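Local coordinates for putative cell adhesion protein (Bacteroides thetaiotaomicron, PDB 4DGU), which probably serves as a zinc-binding, fimbrillin-like subunit of a distinct type of pilus, and is thought to act in cell adhesion, at residues 12-17 with 119-124; 43-48 with 57-62; 140-145 with 178-183; 165-170 with 188-193. One frame throughout, in Å; residues are numbered along the deposited sequence. Where two conformers were deposited one is given.

Contact 1 (12-17 with 119-124)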
loop_
_atom_site.group_PDB
_atom_site.type_symbol
_atom_site.label_atom_id
_atom_site.label_comp_id
_atom_site.label_asym_id
_atom_site.label_seq_id
_atom_site.Cartn_x
_atom_site.Cartn_y
_atom_site.Cartn_z
ATOM N N THR A 12 31.144 40.578 -1.355
ATOM C CA THR A 12 32.452 40.073 -0.955
ATOM C C THR A 12 32.266 38.799 -0.124
ATOM O O THR A 12 32.908 37.781 -0.398
ATOM C CB THR A 12 33.233 41.158 -0.205
ATOM O OG1 THR A 12 33.375 42.279 -1.080
ATOM C CG2 THR A 12 34.631 40.697 0.232
ATOM N N ASN A 13 31.370 38.863 0.887
ATOM C CA ASN A 13 31.012 37.757 1.778
ATOM C C ASN A 13 29.538 37.394 1.627
ATOM O O ASN A 13 28.740 38.203 1.147
ATOM C CB ASN A 13 31.314 38.118 3.224
ATOM C CG ASN A 13 32.789 38.232 3.564
ATOM O OD1 ASN A 13 33.625 38.648 2.756
ATOM N ND2 ASN A 13 33.138 37.895 4.795
ATOM N N PHE A 14 29.178 36.164 2.036
ATOM C CA PHE A 14 27.799 35.700 1.995
ATOM C C PHE A 14 27.369 35.143 3.341
ATOM O O PHE A 14 28.177 34.538 4.056
ATOM C CB PHE A 14 27.575 34.643 0.888
ATOM C CG PHE A 14 28.332 33.338 1.011
ATOM C CD1 PHE A 14 27.793 32.262 1.707
ATOM C CD2 PHE A 14 29.554 33.161 0.380
ATOM C CE1 PHE A 14 28.473 31.047 1.778
ATOM C CE2 PHE A 14 30.223 31.938 0.446
ATOM C CZ PHE A 14 29.686 30.896 1.146
ATOM N N SER A 15 26.076 35.318 3.664
ATOM C CA SER A 15 25.487 34.746 4.867
ATOM C C SER A 15 24.779 33.434 4.483
ATOM O O SER A 15 24.523 33.180 3.292
ATOM C CB SER A 15 24.534 35.737 5.529
ATOM O OG SER A 15 23.402 35.997 4.717
ATOM N N ILE A 16 24.494 32.600 5.481
ATOM C CA ILE A 16 23.817 31.327 5.271
ATOM C C ILE A 16 22.439 31.369 5.953
ATOM O O ILE A 16 22.287 31.956 7.035
ATOM C CB ILE A 16 24.724 30.162 5.783
ATOM C CG1 ILE A 16 25.971 29.932 4.877
ATOM C CG2 ILE A 16 23.966 28.854 6.105
ATOM C CD1 ILE A 16 25.761 29.286 3.526
ATOM N N SER A 17 21.443 30.754 5.299
ATOM C CA SER A 17 20.092 30.565 5.820
ATOM C C SER A 17 19.786 29.074 5.769
ATOM O O SER A 17 20.187 28.392 4.821
ATOM C CB SER A 17 19.064 31.414 5.075
ATOM O OG SER A 17 18.666 30.830 3.849
ATOM N N GLN A 119 24.424 37.749 -1.743
ATOM C CA GLN A 119 24.561 38.120 -0.334
ATOM C C GLN A 119 24.118 36.977 0.584
ATOM O O GLN A 119 24.694 36.838 1.660
ATOM C CB GLN A 119 23.804 39.425 -0.011
ATOM C CG GLN A 119 24.073 40.028 1.383
ATOM C CD GLN A 119 25.540 40.181 1.720
ATOM O OE1 GLN A 119 26.202 41.145 1.307
ATOM N NE2 GLN A 119 26.064 39.247 2.513
ATOM N N ASN A 120 23.151 36.143 0.162
ATOM C CA ASN A 120 22.711 35.034 0.978
ATOM C C ASN A 120 22.709 33.728 0.205
ATOM O O ASN A 120 22.400 33.704 -0.982
ATOM C CB ASN A 120 21.303 35.306 1.553
ATOM C CG ASN A 120 20.884 34.307 2.611
ATOM O OD1 ASN A 120 20.082 33.397 2.370
ATOM N ND2 ASN A 120 21.470 34.426 3.788
ATOM N N VAL A 121 23.081 32.649 0.894
ATOM C CA VAL A 121 23.130 31.300 0.348
ATOM C C VAL A 121 22.183 30.439 1.210
ATOM O O VAL A 121 22.380 30.342 2.415
ATOM C CB VAL A 121 24.594 30.768 0.287
ATOM C CG1 VAL A 121 24.651 29.262 0.009
ATOM C CG2 VAL A 121 25.417 31.548 -0.744
ATOM N N SER A 122 21.127 29.880 0.594
ATOM C CA SER A 122 20.160 29.036 1.309
ATOM C C SER A 122 20.516 27.563 1.201
ATOM O O SER A 122 20.424 26.993 0.116
ATOM C CB SER A 122 18.745 29.251 0.783
ATOM O OG SER A 122 18.416 30.630 0.780
ATOM N N LEU A 123 20.919 26.956 2.310
ATOM C CA LEU A 123 21.231 25.538 2.359
ATOM C C LEU A 123 19.951 24.757 2.582
ATOM O O LEU A 123 19.246 25.024 3.563
ATOM C CB LEU A 123 22.260 25.209 3.472
ATOM C CG LEU A 123 23.703 25.591 3.223
ATOM C CD1 LEU A 123 24.464 25.533 4.494
ATOM C CD2 LEU A 123 24.368 24.651 2.210
ATOM N N LYS A 124 19.662 23.796 1.668
ATOM C CA LYS A 124 18.465 22.930 1.704
ATOM C C LYS A 124 18.832 21.606 2.370
ATOM O O LYS A 124 19.406 20.706 1.731
ATOM C CB LYS A 124 17.866 22.702 0.293
ATOM C CG LYS A 124 17.636 23.973 -0.548
ATOM C CD LYS A 124 16.386 24.730 -0.162
ATOM C CE LYS A 124 15.887 25.618 -1.277
ATOM N NZ LYS A 124 15.095 24.855 -2.292
#
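Asn120 and Ser15 sit opposite each other on neighbouring parallel strands, and their side chains bond across the gap: Asn120 ND2 donates to Ser15 OG at 2.7 Å, with the hydroxyl oxygen lying almost in the plane of the amide. Asn120 CG points away from its own chain nitrogen (chi1 -170°), which swings the amide over the partner strand, and OD1 lies 3.3 Å from Ser17 OG. A short polar chain suits this side because it can reach both serines. With an alanine here, the hydroxyl of Ser15 would probably lose its amide donor, and Ser17 the oxygen beside it. On the reverse side Val121 CG2 comes obliquely onto the Phe14 ring, 3.5 Å from CD1, while Val121 CG1 runs alongside Ile16 CD1; Ile16 CG2 meets Leu123 CD1 at 3.7 Å. Between these faces the backbones pair: Ser15 N donates to Gln119 O, Val121 N to Ser15 O (2.8 Å), Ser17 N to Val121 O and Leu123 N to Ser17 O. Strands 13-20 and 120-135 are thus parallel neighbours in the mixed sheet of the fimbrillin-like fold. Further out, Trp67 and Phe79 meet the Phe14 ring. The chemistry splits by face, hydroxyls and amide toward the partly exposed side, branched or aromatic carbon toward the core.

Contact 2 (43-48 with 57-62)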
loop_
_atom_site.group_PDB
_atom_site.type_symbol
_atom_site.label_atom_id
_atom_site.label_comp_id
_atom_site.label_asym_id
_atom_site.label_seq_id
_atom_site.Cartn_x
_atom_site.Cartn_y
_atom_site.Cartn_z
ATOM N N GLY A 43 24.126 30.045 16.439
ATOM C CA GLY A 43 25.181 29.535 17.301
ATOM C C GLY A 43 25.554 28.095 17.026
ATOM O O GLY A 43 26.591 27.629 17.496
ATOM N N GLU A 44 24.711 27.366 16.282
ATOM C CA GLU A 44 25.014 25.990 15.910
ATOM C C GLU A 44 26.092 25.995 14.815
ATOM O O GLU A 44 26.126 26.903 13.976
ATOM C CB GLU A 44 23.754 25.218 15.474
ATOM C CG GLU A 44 22.739 25.021 16.591
ATOM C CD GLU A 44 23.293 24.424 17.874
ATOM O OE1 GLU A 44 23.649 23.224 17.872
ATOM O OE2 GLU A 44 23.430 25.177 18.866
ATOM N N VAL A 45 27.003 25.018 14.880
ATOM C CA VAL A 45 28.128 24.878 13.955
ATOM C C VAL A 45 27.819 23.741 12.948
ATOM O O VAL A 45 27.379 22.657 13.339
ATOM C CB VAL A 45 29.471 24.628 14.731
ATOM C CG1 VAL A 45 30.665 24.451 13.791
ATOM C CG2 VAL A 45 29.749 25.736 15.740
ATOM N N ILE A 46 28.061 24.020 11.651
ATOM C CA ILE A 46 27.948 23.080 10.527
ATOM C C ILE A 46 29.320 22.975 9.842
ATOM O O ILE A 46 30.118 23.914 9.914
ATOM C CB ILE A 46 26.851 23.474 9.483
ATOM C CG1 ILE A 46 27.125 24.871 8.854
ATOM C CG2 ILE A 46 25.427 23.347 10.041
ATOM C CD1 ILE A 46 26.618 25.031 7.508
ATOM N N SER A 47 29.574 21.836 9.179
ATOM C CA SER A 47 30.749 21.626 8.341
ATOM C C SER A 47 30.311 21.958 6.942
ATOM O O SER A 47 29.423 21.291 6.416
ATOM C CB SER A 47 31.252 20.187 8.421
ATOM O OG SER A 47 31.657 19.887 9.737
HETATM N N MSE A 48 30.870 23.006 6.347
HETATM C CA MSE A 48 30.468 23.382 5.011
HETATM C C MSE A 48 31.659 23.409 4.046
HETATM O O MSE A 48 32.767 23.730 4.447
HETATM C CB MSE A 48 29.776 24.732 5.060
HETATM C CG MSE A 48 29.171 25.108 3.747
HETATM SE SE MSE A 48 28.211 26.752 3.817
HETATM C CE MSE A 48 29.660 27.961 4.207
ATOM N N PRO A 57 34.391 24.499 9.499
ATOM C CA PRO A 57 33.271 24.894 10.367
ATOM C C PRO A 57 32.690 26.254 9.995
ATOM O O PRO A 57 33.405 27.122 9.486
ATOM C CB PRO A 57 33.881 24.925 11.777
ATOM C CG PRO A 57 35.306 24.469 11.647
ATOM C CD PRO A 57 35.686 24.526 10.216
ATOM N N PHE A 58 31.379 26.422 10.230
ATOM C CA PHE A 58 30.623 27.664 10.009
ATOM C C PHE A 58 29.584 27.828 11.128
ATOM O O PHE A 58 28.754 26.931 11.335
ATOM C CB PHE A 58 29.947 27.658 8.627
ATOM C CG PHE A 58 29.250 28.944 8.247
ATOM C CD1 PHE A 58 27.982 29.246 8.748
ATOM C CD2 PHE A 58 29.837 29.831 7.342
ATOM C CE1 PHE A 58 27.330 30.432 8.388
ATOM C CE2 PHE A 58 29.176 31.003 6.959
ATOM C CZ PHE A 58 27.929 31.306 7.493
ATOM N N ILE A 59 29.639 28.971 11.855
ATOM C CA ILE A 59 28.696 29.276 12.947
ATOM C C ILE A 59 27.479 29.963 12.336
ATOM O O ILE A 59 27.583 31.050 11.766
ATOM C CB ILE A 59 29.348 30.091 14.093
ATOM C CG1 ILE A 59 30.542 29.294 14.685
ATOM C CG2 ILE A 59 28.313 30.406 15.187
ATOM C CD1 ILE A 59 31.697 30.092 15.154
ATOM N N VAL A 60 26.335 29.283 12.412
ATOM C CA VAL A 60 25.074 29.731 11.830
ATOM C C VAL A 60 24.546 30.961 12.586
ATOM O O VAL A 60 24.650 31.040 13.817
ATOM C CB VAL A 60 24.050 28.564 11.773
ATOM C CG1 VAL A 60 22.696 29.039 11.227
ATOM C CG2 VAL A 60 24.599 27.407 10.925
ATOM N N GLY A 61 24.045 31.927 11.807
ATOM C CA GLY A 61 23.497 33.196 12.275
ATOM C C GLY A 61 24.533 34.169 12.807
ATOM O O GLY A 61 24.171 35.205 13.383
ATOM N N LYS A 62 25.832 33.840 12.630
ATOM C CA LYS A 62 26.937 34.658 13.111
ATOM C C LYS A 62 28.009 34.844 12.027
ATOM O O LYS A 62 28.371 35.981 11.725
ATOM C CB LYS A 62 27.569 34.058 14.393
ATOM C CG LYS A 62 26.598 33.808 15.542
ATOM C CD LYS A 62 26.954 34.607 16.791
ATOM C CE LYS A 62 26.192 34.135 18.012
ATOM N NZ LYS A 62 24.796 34.636 18.030
#
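Ile46 and Phe58 face each other as an antiparallel hydrogen-bonded pair, Ile46 N giving to Phe58 O and Phe58 N to Ile46 O (2.8 Å). From this pair the Phe58 side chain can be followed outward. Its CB lies beside Ile46, 4.0 Å from CG1. With CG anti to the backbone N (chi1 -174°), the ring is carried away from Ile46, one face turned to the selenium end of Met48. There CD2 has Met48 CE at 3.7 Å and CE2 is slightly farther from the same methyl. Met48 SE stands above the ring face, 5.3 Å from its centroid and 23° off the normal, a rather distant Met-aromatic contact. The far end of the ring, CZ, packs on Ile16 of strand 13-20. A flat, wide group suits this buried side, and the unbranched methionine chain (modelled as selenomethionine) bends at chi3 to bring CE to it. On the other face, Val45 CG1 touches Pro57 CB (3.8 Å) and Val45 CG2 meets Ile59 CG1. Beyond the paired strands, Val60 N donates to Glu44 O and Gly43 N to Val60 O; the backbone angles at Gly43 would press a CB against the preceding carbonyl oxygen. Strands 45-50 and 56-59 make a beta hairpin, whose first strand also pairs with strand 77-83 in the mixed sheet of this fimbrillin-like protein.

Contact 3 (140-145 with 178-183)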
loop_
_atom_site.group_PDB
_atom_site.type_symbol
_atom_site.label_atom_id
_atom_site.label_comp_id
_atom_site.label_asym_id
_atom_site.label_seq_id
_atom_site.Cartn_x
_atom_site.Cartn_y
_atom_site.Cartn_z
ATOM N N ARG A 140 -1.977 11.978 19.154
ATOM C CA ARG A 140 -1.451 13.065 19.967
ATOM C C ARG A 140 -0.157 12.584 20.642
ATOM O O ARG A 140 -0.020 11.385 20.890
ATOM C CB ARG A 140 -2.499 13.566 20.983
ATOM C CG ARG A 140 -3.531 14.498 20.351
ATOM C CD ARG A 140 -4.877 14.373 21.023
ATOM N N PRO A 141 0.830 13.469 20.885
ATOM C CA PRO A 141 2.073 13.022 21.525
ATOM C C PRO A 141 1.835 12.394 22.906
ATOM O O PRO A 141 1.216 13.009 23.786
ATOM C CB PRO A 141 2.905 14.308 21.633
ATOM C CG PRO A 141 2.326 15.223 20.618
ATOM C CD PRO A 141 0.864 14.920 20.628
ATOM N N TYR A 142 2.303 11.143 23.066
ATOM C CA TYR A 142 2.215 10.403 24.311
ATOM C C TYR A 142 2.976 11.154 25.400
ATOM O O TYR A 142 4.089 11.632 25.153
ATOM C CB TYR A 142 2.746 8.981 24.142
ATOM C CG TYR A 142 2.742 8.196 25.432
ATOM C CD1 TYR A 142 1.544 7.812 26.034
ATOM C CD2 TYR A 142 3.933 7.848 26.062
ATOM C CE1 TYR A 142 1.533 7.085 27.222
ATOM C CE2 TYR A 142 3.934 7.133 27.262
ATOM C CZ TYR A 142 2.731 6.734 27.823
ATOM O OH TYR A 142 2.714 6.040 29.005
ATOM N N GLU A 143 2.350 11.290 26.584
ATOM C CA GLU A 143 2.909 12.035 27.714
ATOM C C GLU A 143 3.013 11.201 29.032
ATOM O O GLU A 143 3.443 11.753 30.053
ATOM C CB GLU A 143 2.077 13.312 27.975
ATOM C CG GLU A 143 2.121 14.363 26.869
ATOM C CD GLU A 143 1.179 15.553 27.011
ATOM O OE1 GLU A 143 0.024 15.369 27.465
ATOM O OE2 GLU A 143 1.589 16.672 26.623
ATOM N N GLY A 144 2.670 9.909 28.988
ATOM C CA GLY A 144 2.711 9.017 30.146
ATOM C C GLY A 144 4.087 8.636 30.678
ATOM O O GLY A 144 5.107 9.227 30.293
ATOM N N GLU A 145 4.127 7.640 31.592
ATOM C CA GLU A 145 5.380 7.209 32.230
ATOM C C GLU A 145 5.873 5.825 31.731
ATOM O O GLU A 145 6.868 5.293 32.241
ATOM C CB GLU A 145 5.244 7.223 33.764
ATOM C CG GLU A 145 5.078 8.621 34.359
ATOM C CD GLU A 145 6.232 9.594 34.173
ATOM O OE1 GLU A 145 7.183 9.555 34.988
ATOM O OE2 GLU A 145 6.160 10.428 33.241
ATOM N N VAL A 178 13.158 5.203 23.289
ATOM C CA VAL A 178 12.559 6.282 22.505
ATOM C C VAL A 178 12.128 7.408 23.447
ATOM O O VAL A 178 11.437 7.183 24.436
ATOM C CB VAL A 178 11.400 5.769 21.595
ATOM C CG1 VAL A 178 10.836 6.882 20.704
ATOM C CG2 VAL A 178 11.868 4.623 20.722
ATOM N N LYS A 179 12.573 8.616 23.142
ATOM C CA LYS A 179 12.239 9.819 23.898
ATOM C C LYS A 179 10.850 10.339 23.515
ATOM O O LYS A 179 10.435 10.231 22.351
ATOM C CB LYS A 179 13.285 10.928 23.629
ATOM C CG LYS A 179 14.720 10.500 23.896
ATOM C CD LYS A 179 15.444 11.525 24.760
ATOM C CE LYS A 179 16.809 11.035 25.182
ATOM N NZ LYS A 179 17.333 11.785 26.362
ATOM N N LYS A 180 10.138 10.917 24.489
ATOM C CA LYS A 180 8.849 11.552 24.253
ATOM C C LYS A 180 9.107 12.960 23.669
ATOM O O LYS A 180 10.212 13.495 23.830
ATOM C CB LYS A 180 8.034 11.636 25.552
ATOM C CG LYS A 180 7.519 10.311 26.115
ATOM C CD LYS A 180 6.690 10.555 27.373
ATOM C CE LYS A 180 7.490 11.146 28.535
ATOM N NZ LYS A 180 6.625 11.515 29.696
ATOM N N VAL A 181 8.084 13.572 23.039
ATOM C CA VAL A 181 8.161 14.936 22.470
ATOM C C VAL A 181 8.596 15.970 23.545
ATOM O O VAL A 181 9.422 16.841 23.250
ATOM C CB VAL A 181 6.791 15.298 21.836
ATOM C CG1 VAL A 181 6.678 16.794 21.545
ATOM C CG2 VAL A 181 6.540 14.463 20.576
ATOM N N SER A 182 8.059 15.831 24.787
ATOM C CA SER A 182 8.339 16.717 25.910
ATOM C C SER A 182 9.806 16.672 26.355
ATOM O O SER A 182 10.252 17.637 26.988
ATOM C CB SER A 182 7.441 16.392 27.097
ATOM O OG SER A 182 7.679 15.081 27.577
ATOM N N GLU A 183 10.552 15.571 26.026
ATOM C CA GLU A 183 11.961 15.394 26.401
ATOM C C GLU A 183 12.872 16.341 25.579
ATOM O O GLU A 183 14.041 16.536 25.942
ATOM C CB GLU A 183 12.412 13.928 26.312
ATOM C CG GLU A 183 11.807 13.032 27.390
ATOM C CD GLU A 183 12.251 11.569 27.393
ATOM O OE1 GLU A 183 13.468 11.314 27.539
ATOM O OE2 GLU A 183 11.377 10.676 27.285
HETATM O O HOH W 1 5.827 11.842 22.910
HETATM O O HOH W 2 5.288 14.672 25.253
HETATM O O HOH W 3 7.689 12.448 32.093
#
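Lys180 reaches across to the 140-145 loop and ends with its ammonium among carbonyl oxygens: NZ donates to Gly144 O at 2.8 Å and, more weakly, to Glu143 O. Its chain runs straight to CG and CD and then bends (chi3 -64°), which turns NZ in toward the two carbonyls, a gap that suits a long cationic chain. On the way CD passes obliquely by the Tyr142 ring, 4.1 Å from CD2. Glu145 comes in nearly at a right angle to the lysine; its OE2 lies 3.7 Å from NZ in a long salt bridge, and a water accepts from NZ and donates to OE2. The contact joins two surface loops of the fimbrillin-like fold, one linking strands 120-135 and 147-159, the other following strand 173-177. A methionine in place of Lys180 would probably leave the carbonyl of Gly144 without this donor and the Glu145 carboxylate without its nearby positive charge. The Tyr142 ring is turned so that Gly144 N lies over its centre, 3.3 Å above the plane, while its OH bonds to Ala146 N; glycine fits here because a CB would clash with that OH. Two further waters bridge Tyr142 O to the backbone of the 3-10 segment, one to Val181 N (2.8 Å), the other to Ser182 N. At the opposite end Pro141 CB rests against Val181 CG2 at 3.8 Å.

Contact 4 (165-170 with 188-193)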
loop_
_atom_site.group_PDB
_atom_site.type_symbol
_atom_site.label_atom_id
_atom_site.label_comp_id
_atom_site.label_asym_id
_atom_site.label_seq_id
_atom_site.Cartn_x
_atom_site.Cartn_y
_atom_site.Cartn_z
ATOM N N ILE A 165 23.123 7.407 4.508
ATOM C CA ILE A 165 23.476 6.437 5.540
ATOM C C ILE A 165 22.968 5.070 5.106
ATOM O O ILE A 165 21.817 4.922 4.704
ATOM C CB ILE A 165 22.950 6.832 6.952
ATOM C CG1 ILE A 165 23.452 8.242 7.347
ATOM C CG2 ILE A 165 23.363 5.782 8.007
ATOM C CD1 ILE A 165 22.699 8.893 8.499
ATOM N N GLU A 166 23.850 4.082 5.174
ATOM C CA GLU A 166 23.527 2.693 4.843
ATOM C C GLU A 166 23.931 1.864 6.047
ATOM O O GLU A 166 25.054 1.983 6.532
ATOM C CB GLU A 166 24.202 2.239 3.518
ATOM C CG GLU A 166 24.247 0.732 3.223
ATOM C CD GLU A 166 22.967 -0.084 3.111
ATOM O OE1 GLU A 166 21.986 0.397 2.497
ATOM O OE2 GLU A 166 22.972 -1.242 3.589
ATOM N N ILE A 167 22.990 1.091 6.565
ATOM C CA ILE A 167 23.165 0.251 7.745
ATOM C C ILE A 167 24.145 -0.874 7.465
ATOM O O ILE A 167 24.285 -1.327 6.325
ATOM C CB ILE A 167 21.757 -0.282 8.250
ATOM C CG1 ILE A 167 21.725 -0.535 9.755
ATOM C CG2 ILE A 167 21.216 -1.485 7.475
ATOM C CD1 ILE A 167 21.400 0.641 10.528
ATOM N N ASN A 168 24.838 -1.299 8.515
ATOM C CA ASN A 168 25.709 -2.475 8.500
ATOM C C ASN A 168 24.777 -3.699 8.601
ATOM O O ASN A 168 24.119 -3.893 9.634
ATOM C CB ASN A 168 26.719 -2.400 9.658
ATOM C CG ASN A 168 27.690 -3.556 9.775
ATOM O OD1 ASN A 168 27.799 -4.441 8.906
ATOM N ND2 ASN A 168 28.446 -3.551 10.866
ATOM N N GLU A 169 24.648 -4.462 7.495
ATOM C CA GLU A 169 23.767 -5.646 7.427
ATOM C C GLU A 169 24.223 -6.747 8.406
ATOM O O GLU A 169 23.395 -7.532 8.886
ATOM C CB GLU A 169 23.708 -6.201 5.990
ATOM C CG GLU A 169 22.989 -5.306 4.987
ATOM C CD GLU A 169 21.530 -4.981 5.260
ATOM O OE1 GLU A 169 20.791 -5.859 5.765
ATOM O OE2 GLU A 169 21.123 -3.841 4.941
ATOM N N ASN A 170 25.538 -6.772 8.715
ATOM C CA ASN A 170 26.157 -7.710 9.651
ATOM C C ASN A 170 25.890 -7.297 11.113
ATOM O O ASN A 170 26.100 -8.113 12.015
ATOM C CB ASN A 170 27.664 -7.827 9.378
ATOM C CG ASN A 170 27.974 -8.272 7.967
ATOM O OD1 ASN A 170 27.711 -9.421 7.571
ATOM N ND2 ASN A 170 28.497 -7.353 7.161
ATOM N N ASN A 188 16.522 9.461 16.895
ATOM C CA ASN A 188 16.682 9.213 15.468
ATOM C C ASN A 188 17.286 7.836 15.270
ATOM O O ASN A 188 18.164 7.434 16.028
ATOM C CB ASN A 188 17.526 10.285 14.788
ATOM C CG ASN A 188 16.752 11.464 14.274
ATOM O OD1 ASN A 188 16.790 11.743 13.084
ATOM N ND2 ASN A 188 16.110 12.250 15.152
ATOM N N VAL A 189 16.769 7.081 14.293
ATOM C CA VAL A 189 17.301 5.744 14.007
ATOM C C VAL A 189 17.955 5.791 12.632
ATOM O O VAL A 189 17.715 6.715 11.848
ATOM C CB VAL A 189 16.267 4.589 14.154
ATOM C CG1 VAL A 189 15.828 4.411 15.611
ATOM C CG2 VAL A 189 15.064 4.771 13.230
ATOM N N LEU A 190 18.815 4.823 12.349
ATOM C CA LEU A 190 19.476 4.822 11.058
ATOM C C LEU A 190 18.567 4.178 10.012
ATOM O O LEU A 190 17.800 3.284 10.384
ATOM C CB LEU A 190 20.840 4.124 11.123
ATOM C CG LEU A 190 21.874 4.675 12.120
ATOM C CD1 LEU A 190 23.100 3.799 12.154
ATOM C CD2 LEU A 190 22.286 6.123 11.786
ATOM N N PRO A 191 18.574 4.665 8.730
ATOM C CA PRO A 191 17.707 4.047 7.695
ATOM C C PRO A 191 17.988 2.560 7.500
ATOM O O PRO A 191 19.129 2.139 7.345
ATOM C CB PRO A 191 18.053 4.825 6.423
ATOM C CG PRO A 191 18.738 6.054 6.878
ATOM C CD PRO A 191 19.412 5.746 8.160
ATOM N N GLN A 192 16.926 1.762 7.551
ATOM C CA GLN A 192 16.943 0.311 7.425
ATOM C C GLN A 192 15.551 -0.198 7.121
ATOM O O GLN A 192 14.565 0.505 7.361
ATOM C CB GLN A 192 17.471 -0.344 8.718
ATOM C CG GLN A 192 16.698 0.046 9.981
ATOM C CD GLN A 192 17.466 -0.241 11.238
ATOM O OE1 GLN A 192 17.464 -1.345 11.753
ATOM N NE2 GLN A 192 18.145 0.748 11.761
ATOM N N LYS A 193 15.468 -1.441 6.648
ATOM C CA LYS A 193 14.211 -2.085 6.378
ATOM C C LYS A 193 13.673 -2.748 7.644
ATOM O O LYS A 193 14.377 -3.507 8.314
ATOM C CB LYS A 193 14.360 -3.109 5.230
ATOM C CG LYS A 193 13.117 -3.970 4.982
ATOM C CD LYS A 193 12.531 -3.738 3.613
ATOM C CE LYS A 193 11.259 -4.524 3.405
ATOM N NZ LYS A 193 11.503 -5.975 3.112
HETATM O O HOH W 4 20.238 0.985 5.162
#
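Ile167 presses its CD1 methyl against Leu190 CB at 3.6 Å, the shortest of the apolar contacts here. The first two torsions of Ile167 (chi1 -151°, chi2 86°) together send CD1 between Leu190 and the amide of Gln192, whose NE2 is 3.5 Å away. Ile165 supplies the second patch: its side chain and that of Leu190 cross nearly at a right angle, CG2 meeting CD2, and Ile165 CB meets Pro191 CD at 3.9 Å. Branched aliphatics suit this wholly buried place, and the proline ring adds a firm carbon surface. The contact packs strand 165-167, paired with strand 147-159 in the antiparallel sheet, against the segment that leaves strand 188-189 of the mixed sheet, so it sits where the two sheets of the fimbrillin-like fold come together. Polar contacts are indirect. A water accepts from Ile167 N and donates to Pro191 O at 2.7 Å, tying the backbones together where no direct hydrogen bond forms. Within 188-193, Gln192 NE2 donates to Leu190 O at 2.9 Å, approaching from above the carbonyl plane although the acceptor lies in the amide's own plane; a second bond, to Lys153 O, occupies the same nitrogen and fixes the amide beside Ile167.

How the contacts relate
Contacts 1 and 2 form one block: contact 2 is nested inside the loop that contact 1 closes, their centres lie about 12 Å apart, and Ile16 and Leu123 pack on Met48, with strands 13-20, 45-50 and 120-135 all in the mixed sheet. Contacts 3 and 4 come later in the chain and cross along it, their segments alternating; their centres are about 24 Å apart and they do not touch. Contact 4 lies on the opposite side of the chain's centre from contacts 1 and 2, yet strand 188-189 neighbours strand 120-135. The protein is thus an elongated beta structure whose distant packing regions are connected by a long strand, interrupted by a bulge or short loop, that runs between them.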